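Local coordinates for cation efflux system protein cusF (PDB 3E6Z), which binds a single copper ion in the periplasm and serves as the metallochaperone of the Cus efflux system, which confers resistance to copper and silver, at residues I26-I31 and M39-T44. The protein carries 1 engineered substitution. Residues are numbered along the deposited sequence; the frame is centred on the assembly and turned at random.
Sequences IHHDPI and MTMRFT. With CU (copper (II) ion), chain B; ACT (acetate ion), chain C.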
loop_
_atom_site.group_PDB
_atom_site.type_symbol
_atom_site.label_atom_id
_atom_site.label_comp_id
_atom_site.label_asym_id
_atom_site.label_seq_id
_atom_site.Cartn_x
_atom_site.Cartn_y
_atom_site.Cartn_z
ATOM N N ILE A 26 4.371 3.804 3.819
ATOM C CA ILE A 26 5.184 3.121 2.804
ATOM C C ILE A 26 5.717 4.112 1.844
ATOM O O ILE A 26 4.972 4.978 1.314
ATOM C CB ILE A 26 4.357 2.037 2.026
ATOM C CG1 ILE A 26 3.762 1.058 3.018
ATOM C CG2 ILE A 26 5.246 1.342 0.926
ATOM C CD1 ILE A 26 2.812 -0.024 2.332
ATOM N N HIS A 27 7.064 3.991 1.536
ATOM C CA HIS A 27 7.608 4.788 0.456
ATOM C C HIS A 27 7.605 3.881 -0.790
ATOM O O HIS A 27 8.336 2.877 -0.903
ATOM C CB HIS A 27 9.040 5.230 0.815
ATOM C CG HIS A 27 9.587 6.147 -0.229
ATOM N ND1 HIS A 27 9.022 7.370 -0.427
ATOM C CD2 HIS A 27 10.596 5.980 -1.150
ATOM C CE1 HIS A 27 9.677 7.940 -1.436
ATOM N NE2 HIS A 27 10.618 7.122 -1.897
ATOM N N HIS A 28 6.600 4.138 -1.676
ATOM C CA HIS A 28 6.368 3.266 -2.815
ATOM C C HIS A 28 7.232 3.654 -4.046
ATOM O O HIS A 28 7.566 4.837 -4.213
ATOM C CB HIS A 28 4.853 3.167 -3.156
ATOM C CG HIS A 28 4.236 4.421 -3.748
ATOM N ND1 HIS A 28 4.547 4.909 -4.980
ATOM C CD2 HIS A 28 3.197 5.210 -3.327
ATOM C CE1 HIS A 28 3.745 5.954 -5.291
ATOM N NE2 HIS A 28 2.889 6.178 -4.288
ATOM N N ASP A 29 7.593 2.611 -4.763
ATOM C CA ASP A 29 8.272 2.741 -6.073
ATOM C C ASP A 29 7.309 3.362 -7.043
ATOM O O ASP A 29 6.086 3.435 -6.784
ATOM C CB ASP A 29 8.719 1.368 -6.513
ATOM C CG ASP A 29 9.620 0.735 -5.467
ATOM O OD1 ASP A 29 10.590 1.481 -4.972
ATOM O OD2 ASP A 29 9.483 -0.442 -5.226
ATOM N N PRO A 30 7.802 3.871 -8.183
ATOM C CA PRO A 30 6.837 4.427 -9.171
ATOM C C PRO A 30 5.749 3.397 -9.492
ATOM O O PRO A 30 6.005 2.167 -9.579
ATOM C CB PRO A 30 7.739 4.779 -10.372
ATOM C CG PRO A 30 9.108 4.964 -9.764
ATOM C CD PRO A 30 9.179 3.933 -8.673
ATOM N N ILE A 31 4.569 3.956 -9.727
ATOM C CA ILE A 31 3.412 3.059 -10.077
ATOM C C ILE A 31 2.920 3.387 -11.511
ATOM O O ILE A 31 2.245 4.421 -11.699
ATOM C CB ILE A 31 2.231 3.209 -9.129
ATOM C CG1 ILE A 31 2.648 3.059 -7.635
ATOM C CG2 ILE A 31 1.142 2.110 -9.493
ATOM C CD1 ILE A 31 1.588 3.341 -6.699
ATOM N N MET A 39 6.668 7.876 -3.918
ATOM C CA MET A 39 5.979 8.722 -2.958
ATOM C C MET A 39 5.919 8.032 -1.585
ATOM O O MET A 39 5.716 6.832 -1.560
ATOM C CB MET A 39 4.469 8.967 -3.318
ATOM C CG MET A 39 4.207 9.577 -4.652
ATOM S SD MET A 39 2.472 9.546 -5.098
ATOM C CE MET A 39 1.891 10.857 -4.082
ATOM N N THR A 40 5.969 8.806 -0.480
ATOM C CA THR A 40 5.653 8.238 0.840
ATOM C C THR A 40 4.180 8.509 1.084
ATOM O O THR A 40 3.704 9.672 1.047
ATOM C CB THR A 40 6.504 8.915 1.966
ATOM O OG1 THR A 40 7.896 8.651 1.721
ATOM C CG2 THR A 40 6.077 8.485 3.340
ATOM N N MET A 41 3.426 7.440 1.387
ATOM C CA MET A 41 1.985 7.523 1.581
ATOM C C MET A 41 1.601 6.673 2.786
ATOM O O MET A 41 2.300 5.705 3.133
ATOM C CB MET A 41 1.151 7.074 0.341
ATOM C CG MET A 41 1.560 7.756 -0.940
ATOM S SD MET A 41 0.487 7.378 -2.301
ATOM C CE MET A 41 -0.857 8.540 -2.093
ATOM N N ARG A 42 0.426 7.011 3.377
ATOM C CA ARG A 42 -0.150 6.240 4.460
ATOM C C ARG A 42 -1.189 5.268 3.926
ATOM O O ARG A 42 -2.144 5.693 3.175
ATOM C CB ARG A 42 -0.855 7.149 5.481
ATOM C CG ARG A 42 0.110 8.029 6.230
ATOM C CD ARG A 42 -0.580 9.248 6.879
ATOM N NE ARG A 42 -1.614 8.972 7.885
ATOM C CZ ARG A 42 -1.394 8.675 9.163
ATOM N NH1 ARG A 42 -2.410 8.454 9.981
ATOM N NH2 ARG A 42 -0.172 8.511 9.664
ATOM N N PHE A 43 -1.086 4.023 4.280
ATOM C CA PHE A 43 -2.011 2.938 3.849
ATOM C C PHE A 43 -2.668 2.375 5.074
ATOM O O PHE A 43 -2.114 2.247 6.162
ATOM C CB PHE A 43 -1.219 1.851 3.088
ATOM C CG PHE A 43 -0.627 2.360 1.810
ATOM C CD1 PHE A 43 -1.419 2.344 0.623
ATOM C CD2 PHE A 43 0.674 2.978 1.761
ATOM C CE1 PHE A 43 -1.019 2.956 -0.508
ATOM C CE2 PHE A 43 1.106 3.509 0.574
ATOM C CZ PHE A 43 0.315 3.524 -0.577
ATOM N N THR A 44 -3.977 2.066 4.889
ATOM C CA THR A 44 -4.829 1.679 6.007
ATOM C C THR A 44 -5.052 0.186 6.066
ATOM O O THR A 44 -5.424 -0.431 5.070
ATOM C CB THR A 44 -6.181 2.419 5.897
ATOM O OG1 THR A 44 -5.965 3.817 5.940
ATOM C CG2 THR A 44 -7.141 2.038 7.029
HETATM CU CU CU B . 1.517 7.602 -4.369
HETATM C C ACT C . -4.334 8.543 5.424
HETATM O O ACT C . -4.777 7.457 5.722
HETATM O OXT ACT C . -4.035 9.401 6.335
HETATM C CH3 ACT C . -4.124 8.845 4.008
#
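His28, Met39 and Met41 meet at a copper(II) ion. NE2 of His28 binds the metal at 2.0 Å. SD of Met39 and SD of Met41 each bind it at 2.3 Å. The sulfur of Met41 also lies in the plane of the His28 ring, at its NE2 edge. Met39 runs alongside His28. Its CG lies anti to the carbonyl carbon (chi1 -58°) and the chain runs extended to SD, putting sulfur at the metal.

Several groups fix the imidazole. ND1 of His28 donates to Asp29 O at 2.8 Å, which leaves NE2 for copper. Met39 O lies over one ring face and CD1 of Ile31 over the opposite one, both toward the rim. CG of His28 sits between the backbone N and the carbonyl carbon (chi1 70°), and this tips the ring toward the methionines.

Backbone pairing puts His28 opposite Met39, and Met41, two residues on, points to the same sheet face. His28 N donates to Met39 O at 2.8 Å, and a longer bond returns from Met39 N to His28 O. Ile26 and Met41 form the next hydrogen-bonded pair. His27 and Thr40 lie between these pairs, with their side chains on the other sheet face. There ND1 of His27 and OG1 of Thr40 share a hydrogen bond of 2.7 Å.

Deeper in, CD1 of Ile26 packs against CD2 of Phe43 at 3.7 Å. Phe43 also meets Phe62 and Phe64 edge-to-face.

Strands 23-28 and 39-44 thus form an antiparallel hairpin of the OB-fold beta-barrel, carrying the His-Met-Met copper ligands of CusF, here with copper(II) in an engineered variant.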